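Local coordinates for dual specificity phosphatase 28 (PDB 5Y15), which hydrolyses a synthetic aryl phosphate in vitro but shows almost no detectable activity on phosphotyrosine, still less on phosphothreonine and none on phosphoserine, at residues P37-R42 with E58-R63; L49-A54 with S156-A161; Y138-R143 with Q172-A177; E97-H102 with A132-A137. The protein carries 2 engineered substitutions. All coordinates share one frame; numbering follows the deposited sequence.

Contact 1. Residues P37-R42 with E58-R63; sequences PPPLVR and EEQLAR
Leu-40, at the start of an edge strand, reaches out to Gln-60 and Leu-61 on the short helix 58-63. Its CB leaves the strand in the direction of the helix without yet touching it. CG follows, set between the backbone N and the carbonyl carbon (chi1 62°), and passes Gln-60 OE1 at 4.0 Å, the two side chains sliding by each other in opposite directions. From there the branches part, and CD2 goes on to meet Leu-61 CD2 at 3.6 Å, the one methyl-to-methyl touch of the pair. Leu-61 is buried, and a branched apolar chain suits it: CD2 at its end reaches the strand although its first bond does not point there. Gln-60 lies at the exposed margin, where a residue with an apolar stem and a polar head fits: its chain bends at chi2 (-147°) to bring OE1 within 3.7 Å of Pro-39 CG, crossing the proline at about a right angle. This is van der Waals packing only. Within the sheet the strand pairs antiparallel with 47-50, and Leu-40 also rests on Phe-48. Helix 58-63 forms the connection of a beta-alpha-beta crossover between parallel strands 47-50 and 66-71, a unit of the protein-tyrosine phosphatase fold.

Contact 2. Residues L49-A54 with S156-A161; sequences LGSARA and SARPVA
Arg-158 extends from the end of helix 147-157 across Leu-49 to Ser-51, and what passes between the two segments is van der Waals packing. Leu-49 CD2 sits beside the arginine stem, 3.8 Å from Arg-158 CD and 3.9 Å from Arg-158 NE, with the two side chains crossing at about a right angle. A bend at chi2 (91°) lays CG and CD beside Leu-49 CD2, and the guanidinium continues toward Ser-51, whose CB lies 3.9 Å from Arg-158 NH2; the small serine lets it pass close by.

The polar interactions of that end lie outside the two segments. NE donates to Gly-127 O, and NH2 to Asn-126 O and Val-36 O. Gly-127 and Asn-126 belong to the phosphate-binding P-loop of protein-tyrosine phosphatases, whose cysteine, inferred to form the phosphocysteine intermediate, is replaced here by the engineered Ser-124. Arg-158 thus holds two carbonyls of the loop and probably helps to set its shape; an arginine is long enough to reach them, with several N-H groups to offer.

Backbone bonds shape both segments: Ala-161 N donates to Arg-158 O at 2.9 Å, closing a type I beta turn, while Gly-50 pairs with Val-122 and Ser-124, tying strand 47-50 to the strand that leads into the P-loop.

Contact 3. Residues Y138-R143 with Q172-A177; sequences YLMRHR and QKYEEA
Tyr-174 thrusts its ring from helix 165-179 at Arg-141, and the phenol oxygen does the touching: Tyr-174 OH lies 3.5 Å from both Arg-141 CB and Arg-141 CG. The ring crosses the arginine obliquely, its plane turned 44° from the guanidinium, and the hydroxyl stands at the edge of that group, near its plane. The two are joined through a third residue, for Glu-104 takes a salt bridge from Arg-141 NE on one oxygen and a hydrogen bond with Tyr-174 OH on the other. Arg-141 bends at chi2 (62°), which folds its stem along the hydroxyl; a long aliphatic chain with a cationic end suits this partly exposed spot.

Met-140, one residue earlier, meets the same tyrosine. Its CE approaches the ring at the edge, 4.4 Å from Tyr-174 CD2, while SD rests 4.1 Å from Glu-175 CB, the two side chains crossing at about a right angle. A flexible thioether can follow both a ring edge and an aliphatic stem. Glu-175 sends OE2 on to Leu-147 N, at the first turn of helix 147-157.

The helices run nearly parallel, with local axes 10.6 Å apart and 5° between them. Helix 100-115 supplies Glu-104, helix 147-157 packs against Met-140, and Leu-139 rests on Val-43 and Ala-44 of strand 40-44.

Contact 4. Residues E97-H102 with A132-A137; sequences EDLLAH and AAVCTA
Leu-99 drives its forked end against Ala-133 and Val-134, and these three residues make up the contact. With CG anti to the backbone N (chi1 173°), the leucine is directed toward helix 130-142, where its two methyls divide the work. CD2 presses on Ala-133 CB at 3.6 Å, and CD1 meets Val-134 CG2 at 4.0 Å. Each residue type fits its station: alanine is small enough to let the leucine come close to the helix, and the beta-branched valine, which crosses Leu-99 at about a right angle, offers a methyl beside it. All three are buried, so what joins them is apolar packing.

Polar bonds order the backbone of both segments. Just before Leu-99, Asp-98 OD1 accepts from Ala-101 N at 3.2 Å, a capping bond that meets the carboxylate from 62° above its plane, at the entry to the weakly bonded first turn of helix 100-115. Leu-99 N and Leu-100 N both donate to Gln-170 OE1. On the other helix, the buried hydroxyl of Thr-136 is satisfied by donating to Ala-132 O at 2.7 Å, while Thr-136 N reaches the same oxygen from the opposite face of its carbonyl plane.

Helix 130-142 is wrapped by other elements here. Helix 100-115 lays Thr-106 and Met-110 on Val-134, helix 165-179 brings Phe-167 to Leu-99 and Leu-171 to Ala-137, and helix 147-157 places Val-154 against Cys-135 and Thr-136. Val-89, just after strand 85-88, also touches Leu-99.

How the contacts relate
Contacts 2 and 4 are buried and contacts 1 and 3 only partly so. Contact 1 lies on the opposite side of the chain's centre from contacts 3 and 4, which share helix 130-142 and meet where Tyr-174 packs on Leu-100 and Ala-137. Contacts 1 and 2 meet along the sheet: Val-41 N lies 2.9 Å from Leu-49 O, a probable hydrogen bond between neighbouring strands. Leu-49 also touches Ala-132, joining contact 2 to contact 4. The chemistry follows the place: methyls alone in contact 4, methyls with a polar margin in contact 1, an arginine stem whose charge is used beyond the contact in contact 2, and a shared acidic partner in contact 3.

Contact 1. Residues P37-R42 with E58-R63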
loop_
_atom_site.group_PDB
_atom_site.type_symbol
_atom_site.label_atom_id
_atom_site.label_comp_id
_atom_site.label_asym_id
_atom_site.label_seq_id
_atom_site.Cartn_x
_atom_site.Cartn_y
_atom_site.Cartn_z
ATOM N N PRO A 37 -2.166 -4.681 -25.723
ATOM C CA PRO A 37 -1.106 -5.597 -25.280
ATOM C C PRO A 37 0.231 -4.863 -25.229
ATOM O O PRO A 37 0.305 -3.755 -25.762
ATOM C CB PRO A 37 -1.105 -6.691 -26.362
ATOM C CG PRO A 37 -2.427 -6.548 -27.067
ATOM C CD PRO A 37 -2.723 -5.081 -27.026
ATOM N N PRO A 38 1.266 -5.447 -24.603
ATOM C CA PRO A 38 1.322 -6.706 -23.851
ATOM C C PRO A 38 0.648 -6.580 -22.495
ATOM O O PRO A 38 0.342 -5.455 -22.088
ATOM C CB PRO A 38 2.833 -6.951 -23.688
ATOM C CG PRO A 38 3.481 -6.094 -24.727
ATOM C CD PRO A 38 2.612 -4.880 -24.794
ATOM N N PRO A 39 0.424 -7.713 -21.805
ATOM C CA PRO A 39 -0.123 -7.643 -20.442
ATOM C C PRO A 39 0.676 -6.704 -19.546
ATOM O O PRO A 39 0.101 -5.754 -19.000
ATOM C CB PRO A 39 -0.049 -9.097 -19.951
ATOM C CG PRO A 39 0.923 -9.781 -20.877
ATOM C CD PRO A 39 0.706 -9.105 -22.201
ATOM N N LEU A 40 1.986 -6.928 -19.399
ATOM C CA LEU A 40 2.791 -6.087 -18.524
ATOM C C LEU A 40 4.138 -5.772 -19.171
ATOM O O LEU A 40 4.645 -6.511 -20.016
ATOM C CB LEU A 40 2.983 -6.731 -17.145
ATOM C CG LEU A 40 3.693 -8.071 -16.972
ATOM C CD1 LEU A 40 5.181 -7.920 -17.142
ATOM C CD2 LEU A 40 3.398 -8.597 -15.596
ATOM N N VAL A 41 4.720 -4.662 -18.727
ATOM C CA VAL A 41 5.942 -4.096 -19.281
ATOM C C VAL A 41 6.904 -3.762 -18.149
ATOM O O VAL A 41 6.494 -3.239 -17.104
ATOM C CB VAL A 41 5.643 -2.821 -20.087
ATOM C CG1 VAL A 41 6.929 -2.244 -20.552
ATOM C CG2 VAL A 41 4.751 -3.117 -21.249
ATOM N N ARG A 42 8.183 -4.072 -18.346
ATOM C CA ARG A 42 9.237 -3.554 -17.475
ATOM C C ARG A 42 9.462 -2.080 -17.795
ATOM O O ARG A 42 9.754 -1.732 -18.945
ATOM C CB ARG A 42 10.522 -4.354 -17.685
ATOM C CG ARG A 42 11.576 -4.241 -16.598
ATOM C CD ARG A 42 12.890 -4.832 -17.111
ATOM N NE ARG A 42 13.946 -4.955 -16.100
ATOM C CZ ARG A 42 14.992 -4.133 -16.000
ATOM N NH1 ARG A 42 15.117 -3.108 -16.841
ATOM N NH2 ARG A 42 15.916 -4.330 -15.055
ATOM N N GLU A 58 -0.778 -14.255 -13.288
ATOM C CA GLU A 58 -0.165 -14.666 -12.024
ATOM C C GLU A 58 1.236 -15.266 -12.140
ATOM O O GLU A 58 2.081 -15.046 -11.260
ATOM C CB GLU A 58 -1.070 -15.679 -11.308
ATOM C CG GLU A 58 -2.377 -15.098 -10.748
ATOM C CD GLU A 58 -3.481 -14.935 -11.790
ATOM O OE1 GLU A 58 -4.681 -14.970 -11.411
ATOM O OE2 GLU A 58 -3.138 -14.797 -12.981
ATOM N N GLU A 59 1.508 -16.008 -13.219
ATOM C CA GLU A 59 2.805 -16.670 -13.325
ATOM C C GLU A 59 3.890 -15.719 -13.814
ATOM O O GLU A 59 5.056 -15.853 -13.412
ATOM C CB GLU A 59 2.694 -17.899 -14.240
ATOM C CG GLU A 59 4.041 -18.594 -14.596
ATOM C CD GLU A 59 4.699 -19.337 -13.419
ATOM O OE1 GLU A 59 5.453 -18.689 -12.647
ATOM O OE2 GLU A 59 4.470 -20.566 -13.292
ATOM N N GLN A 60 3.542 -14.755 -14.667
ATOM C CA GLN A 60 4.515 -13.717 -14.987
ATOM C C GLN A 60 4.818 -12.894 -13.745
ATOM O O GLN A 60 5.967 -12.535 -13.493
ATOM C CB GLN A 60 4.000 -12.816 -16.110
ATOM C CG GLN A 60 3.234 -13.526 -17.207
ATOM C CD GLN A 60 3.437 -12.888 -18.576
ATOM O OE1 GLN A 60 3.305 -11.672 -18.736
ATOM N NE2 GLN A 60 3.740 -13.714 -19.575
ATOM N N LEU A 61 3.796 -12.602 -12.949
ATOM C CA LEU A 61 4.019 -11.849 -11.724
ATOM C C LEU A 61 4.928 -12.604 -10.763
ATOM O O LEU A 61 5.776 -11.997 -10.098
ATOM C CB LEU A 61 2.666 -11.516 -11.074
ATOM C CG LEU A 61 1.801 -10.564 -11.913
ATOM C CD1 LEU A 61 0.459 -10.274 -11.274
ATOM C CD2 LEU A 61 2.559 -9.295 -12.133
ATOM N N ALA A 62 4.753 -13.919 -10.642
ATOM C CA ALA A 62 5.625 -14.657 -9.734
ATOM C C ALA A 62 7.030 -14.771 -10.300
ATOM O O ALA A 62 8.010 -14.683 -9.553
ATOM C CB ALA A 62 5.072 -16.049 -9.430
ATOM N N ARG A 63 7.145 -14.939 -11.624
ATOM C CA ARG A 63 8.456 -15.022 -12.266
ATOM C C ARG A 63 9.240 -13.730 -12.095
ATOM O O ARG A 63 10.451 -13.766 -11.816
ATOM C CB ARG A 63 8.291 -15.379 -13.748
ATOM C CG ARG A 63 8.069 -14.200 -14.687
ATOM C CD ARG A 63 7.816 -14.590 -16.136
ATOM N NE ARG A 63 8.743 -15.610 -16.609
ATOM C CZ ARG A 63 9.986 -15.360 -17.020
ATOM N NH1 ARG A 63 10.462 -14.124 -17.015
ATOM N NH2 ARG A 63 10.767 -16.351 -17.442
#

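Contact 2. Residues L49-A54 with S156-A161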
loop_
_atom_site.group_PDB
_atom_site.type_symbol
_atom_site.label_atom_id
_atom_site.label_comp_id
_atom_site.label_asym_id
_atom_site.label_seq_id
_atom_site.Cartn_x
_atom_site.Cartn_y
_atom_site.Cartn_z
ATOM N N LEU A 49 4.610 -1.995 -15.303
ATOM C CA LEU A 49 3.347 -1.342 -15.574
ATOM C C LEU A 49 2.450 -2.336 -16.307
ATOM O O LEU A 49 2.937 -3.168 -17.079
ATOM C CB LEU A 49 3.563 -0.088 -16.431
ATOM C CG LEU A 49 2.361 0.784 -16.793
ATOM C CD1 LEU A 49 2.839 2.164 -17.064
ATOM C CD2 LEU A 49 1.564 0.269 -17.992
ATOM N N GLY A 50 1.138 -2.271 -16.064
ATOM C CA GLY A 50 0.257 -3.221 -16.721
ATOM C C GLY A 50 -1.170 -2.743 -16.901
ATOM O O GLY A 50 -1.627 -1.789 -16.268
ATOM N N SER A 51 -1.884 -3.449 -17.764
ATOM C CA SER A 51 -3.292 -3.165 -18.007
ATOM C C SER A 51 -4.119 -4.168 -17.230
ATOM O O SER A 51 -3.583 -4.960 -16.454
ATOM C CB SER A 51 -3.648 -3.260 -19.490
ATOM O OG SER A 51 -3.341 -4.558 -19.965
ATOM N N ALA A 52 -5.445 -4.112 -17.430
ATOM C CA ALA A 52 -6.384 -5.018 -16.776
ATOM C C ALA A 52 -5.862 -6.445 -16.813
ATOM O O ALA A 52 -6.048 -7.211 -15.862
ATOM C CB ALA A 52 -7.784 -4.950 -17.416
ATOM N N ARG A 53 -5.217 -6.821 -17.916
ATOM C CA ARG A 53 -4.760 -8.194 -18.046
ATOM C C ARG A 53 -3.600 -8.518 -17.113
ATOM O O ARG A 53 -3.375 -9.699 -16.825
ATOM C CB ARG A 53 -4.373 -8.435 -19.505
ATOM C CG ARG A 53 -5.448 -7.869 -20.456
ATOM C CD ARG A 53 -6.695 -8.752 -20.443
ATOM N NE ARG A 53 -7.796 -8.286 -21.296
ATOM C CZ ARG A 53 -8.225 -8.896 -22.404
ATOM N NH1 ARG A 53 -7.646 -10.011 -22.826
ATOM N NH2 ARG A 53 -9.251 -8.398 -23.092
ATOM N N ALA A 54 -2.915 -7.496 -16.578
ATOM C CA ALA A 54 -1.703 -7.717 -15.786
ATOM C C ALA A 54 -1.978 -8.509 -14.513
ATOM O O ALA A 54 -1.259 -9.464 -14.200
ATOM C CB ALA A 54 -1.049 -6.382 -15.434
ATOM N N SER A 156 8.688 5.057 -23.047
ATOM C CA SER A 156 9.502 4.127 -23.818
ATOM C C SER A 156 9.136 2.690 -23.486
ATOM O O SER A 156 9.153 1.818 -24.367
ATOM C CB SER A 156 11.002 4.357 -23.550
ATOM O OG SER A 156 11.490 5.562 -24.135
ATOM N N ALA A 157 8.767 2.426 -22.238
ATOM C CA ALA A 157 8.371 1.069 -21.900
ATOM C C ALA A 157 6.958 0.764 -22.374
ATOM O O ALA A 157 6.678 -0.374 -22.758
ATOM C CB ALA A 157 8.490 0.846 -20.390
ATOM N N ARG A 158 6.078 1.765 -22.386
ATOM C CA ARG A 158 4.673 1.606 -22.769
ATOM C C ARG A 158 4.312 2.741 -23.720
ATOM O O ARG A 158 4.040 3.868 -23.267
ATOM C CB ARG A 158 3.770 1.608 -21.542
ATOM C CG ARG A 158 2.295 1.442 -21.827
ATOM C CD ARG A 158 1.900 -0.037 -21.789
ATOM N NE ARG A 158 0.446 -0.210 -21.740
ATOM C CZ ARG A 158 -0.217 -1.248 -22.245
ATOM N NH1 ARG A 158 0.423 -2.235 -22.864
ATOM N NH2 ARG A 158 -1.531 -1.295 -22.124
ATOM N N PRO A 159 4.358 2.507 -25.036
ATOM C CA PRO A 159 4.134 3.616 -25.983
ATOM C C PRO A 159 2.790 4.289 -25.844
ATOM O O PRO A 159 2.684 5.491 -26.116
ATOM C CB PRO A 159 4.298 2.945 -27.354
ATOM C CG PRO A 159 5.221 1.795 -27.062
ATOM C CD PRO A 159 4.859 1.294 -25.702
ATOM N N VAL A 160 1.743 3.557 -25.460
ATOM C CA VAL A 160 0.442 4.188 -25.318
ATOM C C VAL A 160 0.353 5.080 -24.088
ATOM O O VAL A 160 -0.616 5.846 -23.964
ATOM C CB VAL A 160 -0.674 3.125 -25.309
ATOM C CG1 VAL A 160 -0.477 2.169 -26.482
ATOM C CG2 VAL A 160 -0.716 2.378 -23.983
ATOM N N ALA A 161 1.325 4.989 -23.173
ATOM C CA ALA A 161 1.266 5.728 -21.914
ATOM C C ALA A 161 0.883 7.177 -22.134
ATOM O O ALA A 161 1.461 7.867 -22.978
ATOM C CB ALA A 161 2.592 5.650 -21.172
#

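Contact 3. Residues Y138-R143 with Q172-A177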
loop_
_atom_site.group_PDB
_atom_site.type_symbol
_atom_site.label_atom_id
_atom_site.label_comp_id
_atom_site.label_asym_id
_atom_site.label_seq_id
_atom_site.Cartn_x
_atom_site.Cartn_y
_atom_site.Cartn_z
ATOM N N TYR A 138 6.703 7.588 -9.114
ATOM C CA TYR A 138 7.627 6.754 -8.364
ATOM C C TYR A 138 9.058 7.008 -8.821
ATOM O O TYR A 138 9.976 7.129 -7.995
ATOM C CB TYR A 138 7.270 5.270 -8.493
ATOM C CG TYR A 138 8.338 4.390 -7.882
ATOM C CD1 TYR A 138 8.387 4.177 -6.511
ATOM C CD2 TYR A 138 9.347 3.839 -8.666
ATOM C CE1 TYR A 138 9.377 3.399 -5.942
ATOM C CE2 TYR A 138 10.366 3.071 -8.096
ATOM C CZ TYR A 138 10.376 2.863 -6.741
ATOM O OH TYR A 138 11.372 2.096 -6.186
ATOM N N LEU A 139 9.266 7.098 -10.137
ATOM C CA LEU A 139 10.613 7.343 -10.631
ATOM C C LEU A 139 11.129 8.707 -10.190
ATOM O O LEU A 139 12.319 8.858 -9.886
ATOM C CB LEU A 139 10.646 7.213 -12.148
ATOM C CG LEU A 139 10.340 5.796 -12.626
ATOM C CD1 LEU A 139 10.301 5.797 -14.138
ATOM C CD2 LEU A 139 11.425 4.848 -12.115
ATOM N N MET A 140 10.248 9.706 -10.125
ATOM C CA MET A 140 10.693 11.018 -9.670
ATOM C C MET A 140 11.049 11.007 -8.191
ATOM O O MET A 140 12.048 11.610 -7.783
ATOM C CB MET A 140 9.600 12.057 -9.895
ATOM C CG MET A 140 9.581 12.705 -11.251
ATOM S SD MET A 140 8.177 13.843 -11.296
ATOM C CE MET A 140 6.940 12.699 -11.529
ATOM N N ARG A 141 10.220 10.358 -7.374
ATOM C CA ARG A 141 10.317 10.461 -5.921
ATOM C C ARG A 141 11.434 9.592 -5.343
ATOM O O ARG A 141 12.083 9.994 -4.369
ATOM C CB ARG A 141 8.968 10.113 -5.297
ATOM C CG ARG A 141 8.962 9.947 -3.791
ATOM C CD ARG A 141 9.354 11.245 -3.075
ATOM N NE ARG A 141 9.287 11.087 -1.623
ATOM C CZ ARG A 141 10.321 10.719 -0.867
ATOM N NH1 ARG A 141 11.503 10.478 -1.421
ATOM N NH2 ARG A 141 10.172 10.594 0.445
ATOM N N HIS A 142 11.670 8.396 -5.901
ATOM C CA HIS A 142 12.624 7.469 -5.299
ATOM C C HIS A 142 13.783 7.058 -6.196
ATOM O O HIS A 142 14.692 6.358 -5.725
ATOM C CB HIS A 142 11.906 6.218 -4.781
ATOM C CG HIS A 142 11.071 6.478 -3.571
ATOM N ND1 HIS A 142 9.693 6.418 -3.582
ATOM C CD2 HIS A 142 11.423 6.831 -2.312
ATOM C CE1 HIS A 142 9.231 6.700 -2.374
ATOM N NE2 HIS A 142 10.263 6.955 -1.585
ATOM N N ARG A 143 13.790 7.469 -7.460
ATOM C CA ARG A 143 14.948 7.272 -8.312
ATOM C C ARG A 143 15.471 8.620 -8.791
ATOM O O ARG A 143 16.254 8.681 -9.733
ATOM C CB ARG A 143 14.599 6.372 -9.496
ATOM C CG ARG A 143 13.865 5.090 -9.125
ATOM C CD ARG A 143 14.792 3.978 -8.750
ATOM N NE ARG A 143 14.045 2.817 -8.272
ATOM C CZ ARG A 143 13.628 1.821 -9.051
ATOM N NH1 ARG A 143 13.898 1.837 -10.354
ATOM N NH2 ARG A 143 12.945 0.806 -8.531
ATOM N N GLN A 172 3.231 17.733 -12.626
ATOM C CA GLN A 172 4.038 18.944 -12.679
ATOM C C GLN A 172 4.139 19.579 -11.299
ATOM O O GLN A 172 5.230 19.981 -10.863
ATOM C CB GLN A 172 3.397 19.924 -13.661
ATOM C CG GLN A 172 3.641 19.605 -15.134
ATOM C CD GLN A 172 2.992 20.617 -16.063
ATOM O OE1 GLN A 172 2.024 21.286 -15.691
ATOM N NE2 GLN A 172 3.489 20.701 -17.293
ATOM N N LYS A 173 3.019 19.618 -10.570
ATOM C CA LYS A 173 3.037 20.170 -9.221
ATOM C C LYS A 173 3.851 19.291 -8.279
ATOM O O LYS A 173 4.555 19.798 -7.401
ATOM C CB LYS A 173 1.599 20.318 -8.712
ATOM C CG LYS A 173 1.464 20.914 -7.311
ATOM C CD LYS A 173 2.180 22.278 -7.213
ATOM C CE LYS A 173 1.266 23.390 -6.690
ATOM N NZ LYS A 173 0.375 22.917 -5.582
ATOM N N TYR A 174 3.769 17.971 -8.450
ATOM C CA TYR A 174 4.553 17.058 -7.628
ATOM C C TYR A 174 6.040 17.275 -7.855
ATOM O O TYR A 174 6.836 17.227 -6.910
ATOM C CB TYR A 174 4.176 15.625 -7.964
ATOM C CG TYR A 174 4.672 14.555 -7.018
ATOM C CD1 TYR A 174 4.333 14.573 -5.672
ATOM C CD2 TYR A 174 5.419 13.488 -7.487
ATOM C CE1 TYR A 174 4.740 13.560 -4.811
ATOM C CE2 TYR A 174 5.824 12.473 -6.640
ATOM C CZ TYR A 174 5.499 12.521 -5.302
ATOM O OH TYR A 174 5.901 11.508 -4.464
ATOM N N GLU A 175 6.432 17.532 -9.106
ATOM C CA GLU A 175 7.833 17.807 -9.378
ATOM C C GLU A 175 8.275 19.077 -8.675
ATOM O O GLU A 175 9.277 19.079 -7.950
ATOM C CB GLU A 175 8.073 17.911 -10.879
ATOM C CG GLU A 175 9.566 17.874 -11.253
ATOM C CD GLU A 175 9.807 18.296 -12.677
ATOM O OE1 GLU A 175 9.014 19.104 -13.209
ATOM O OE2 GLU A 175 10.762 17.780 -13.289
ATOM N N GLU A 176 7.484 20.149 -8.790
ATOM C CA GLU A 176 7.946 21.377 -8.155
ATOM C C GLU A 176 7.920 21.257 -6.633
ATOM O O GLU A 176 8.714 21.911 -5.944
ATOM C CB GLU A 176 7.135 22.573 -8.657
ATOM C CG GLU A 176 5.824 22.844 -7.950
ATOM C CD GLU A 176 5.088 24.053 -8.539
ATOM O OE1 GLU A 176 5.631 25.182 -8.474
ATOM O OE2 GLU A 176 3.969 23.869 -9.081
ATOM N N ALA A 177 7.062 20.393 -6.091
ATOM C CA ALA A 177 7.129 20.104 -4.663
ATOM C C ALA A 177 8.406 19.347 -4.313
ATOM O O ALA A 177 9.023 19.606 -3.276
ATOM C CB ALA A 177 5.898 19.315 -4.225
#

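Contact 4. Residues E97-H102 with A132-A137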
loop_
_atom_site.group_PDB
_atom_site.type_symbol
_atom_site.label_atom_id
_atom_site.label_comp_id
_atom_site.label_asym_id
_atom_site.label_seq_id
_atom_site.Cartn_x
_atom_site.Cartn_y
_atom_site.Cartn_z
ATOM N N GLU A 97 -10.047 13.842 -10.617
ATOM C CA GLU A 97 -9.650 13.017 -9.495
ATOM C C GLU A 97 -8.302 13.480 -8.946
ATOM O O GLU A 97 -7.389 13.837 -9.702
ATOM C CB GLU A 97 -9.569 11.560 -9.941
ATOM C CG GLU A 97 -10.916 10.960 -10.257
ATOM C CD GLU A 97 -11.514 10.275 -9.050
ATOM O OE1 GLU A 97 -11.994 9.131 -9.177
ATOM O OE2 GLU A 97 -11.471 10.868 -7.960
ATOM N N ASP A 98 -8.195 13.502 -7.615
ATOM C CA ASP A 98 -6.970 13.908 -6.925
ATOM C C ASP A 98 -6.100 12.670 -6.771
ATOM O O ASP A 98 -6.196 11.923 -5.798
ATOM C CB ASP A 98 -7.283 14.556 -5.579
ATOM C CG ASP A 98 -6.047 15.185 -4.909
ATOM O OD1 ASP A 98 -4.956 15.236 -5.525
ATOM O OD2 ASP A 98 -6.187 15.689 -3.769
ATOM N N LEU A 99 -5.245 12.441 -7.753
ATOM C CA LEU A 99 -4.279 11.364 -7.603
ATOM C C LEU A 99 -3.096 11.823 -6.763
ATOM O O LEU A 99 -2.544 11.033 -5.984
ATOM C CB LEU A 99 -3.813 10.895 -8.983
ATOM C CG LEU A 99 -2.681 9.880 -9.102
ATOM C CD1 LEU A 99 -3.101 8.508 -8.600
ATOM C CD2 LEU A 99 -2.299 9.818 -10.555
ATOM N N LEU A 100 -2.735 13.104 -6.882
ATOM C CA LEU A 100 -1.588 13.653 -6.168
ATOM C C LEU A 100 -1.618 13.313 -4.677
ATOM O O LEU A 100 -0.589 12.952 -4.097
ATOM C CB LEU A 100 -1.547 15.166 -6.392
ATOM C CG LEU A 100 -0.420 16.005 -5.799
ATOM C CD1 LEU A 100 0.916 15.526 -6.284
ATOM C CD2 LEU A 100 -0.589 17.447 -6.235
ATOM N N ALA A 101 -2.803 13.352 -4.056
ATOM C CA ALA A 101 -2.887 13.127 -2.616
ATOM C C ALA A 101 -2.405 11.740 -2.224
ATOM O O ALA A 101 -1.955 11.539 -1.090
ATOM C CB ALA A 101 -4.322 13.328 -2.135
ATOM N N HIS A 102 -2.512 10.775 -3.129
ATOM C CA HIS A 102 -2.109 9.405 -2.868
ATOM C C HIS A 102 -0.646 9.120 -3.244
ATOM O O HIS A 102 -0.168 8.006 -2.985
ATOM C CB HIS A 102 -3.003 8.440 -3.655
ATOM C CG HIS A 102 -4.460 8.492 -3.300
ATOM N ND1 HIS A 102 -4.976 7.913 -2.161
ATOM C CD2 HIS A 102 -5.525 8.988 -3.980
ATOM C CE1 HIS A 102 -6.289 8.080 -2.135
ATOM N NE2 HIS A 102 -6.651 8.720 -3.233
ATOM N N ALA A 132 0.399 4.806 -15.443
ATOM C CA ALA A 132 1.550 5.504 -15.990
ATOM C C ALA A 132 1.917 6.682 -15.110
ATOM O O ALA A 132 3.108 6.970 -14.910
ATOM C CB ALA A 132 1.263 5.972 -17.417
ATOM N N ALA A 133 0.901 7.372 -14.582
ATOM C CA ALA A 133 1.148 8.491 -13.682
ATOM C C ALA A 133 1.830 8.021 -12.407
ATOM O O ALA A 133 2.788 8.647 -11.949
ATOM C CB ALA A 133 -0.160 9.208 -13.352
ATOM N N VAL A 134 1.363 6.910 -11.827
ATOM C CA VAL A 134 1.991 6.419 -10.594
ATOM C C VAL A 134 3.428 5.963 -10.857
ATOM O O VAL A 134 4.338 6.230 -10.056
ATOM C CB VAL A 134 1.144 5.297 -9.966
ATOM C CG1 VAL A 134 1.906 4.639 -8.828
ATOM C CG2 VAL A 134 -0.193 5.852 -9.451
ATOM N N CYS A 135 3.664 5.262 -11.975
ATOM C CA CYS A 135 5.042 4.874 -12.304
ATOM C C CYS A 135 5.939 6.101 -12.451
ATOM O O CYS A 135 7.070 6.135 -11.942
ATOM C CB CYS A 135 5.065 4.043 -13.588
ATOM S SG CYS A 135 4.554 2.359 -13.294
ATOM N N THR A 136 5.441 7.127 -13.137
ATOM C CA THR A 136 6.219 8.343 -13.307
ATOM C C THR A 136 6.565 8.976 -11.963
ATOM O O THR A 136 7.737 9.308 -11.687
ATOM C CB THR A 136 5.417 9.309 -14.165
ATOM O OG1 THR A 136 5.097 8.661 -15.393
ATOM C CG2 THR A 136 6.190 10.569 -14.442
ATOM N N ALA A 137 5.553 9.155 -11.112
ATOM C CA ALA A 137 5.792 9.748 -9.800
ATOM C C ALA A 137 6.774 8.909 -8.986
ATOM O O ALA A 137 7.579 9.448 -8.208
ATOM C CB ALA A 137 4.457 9.941 -9.068
#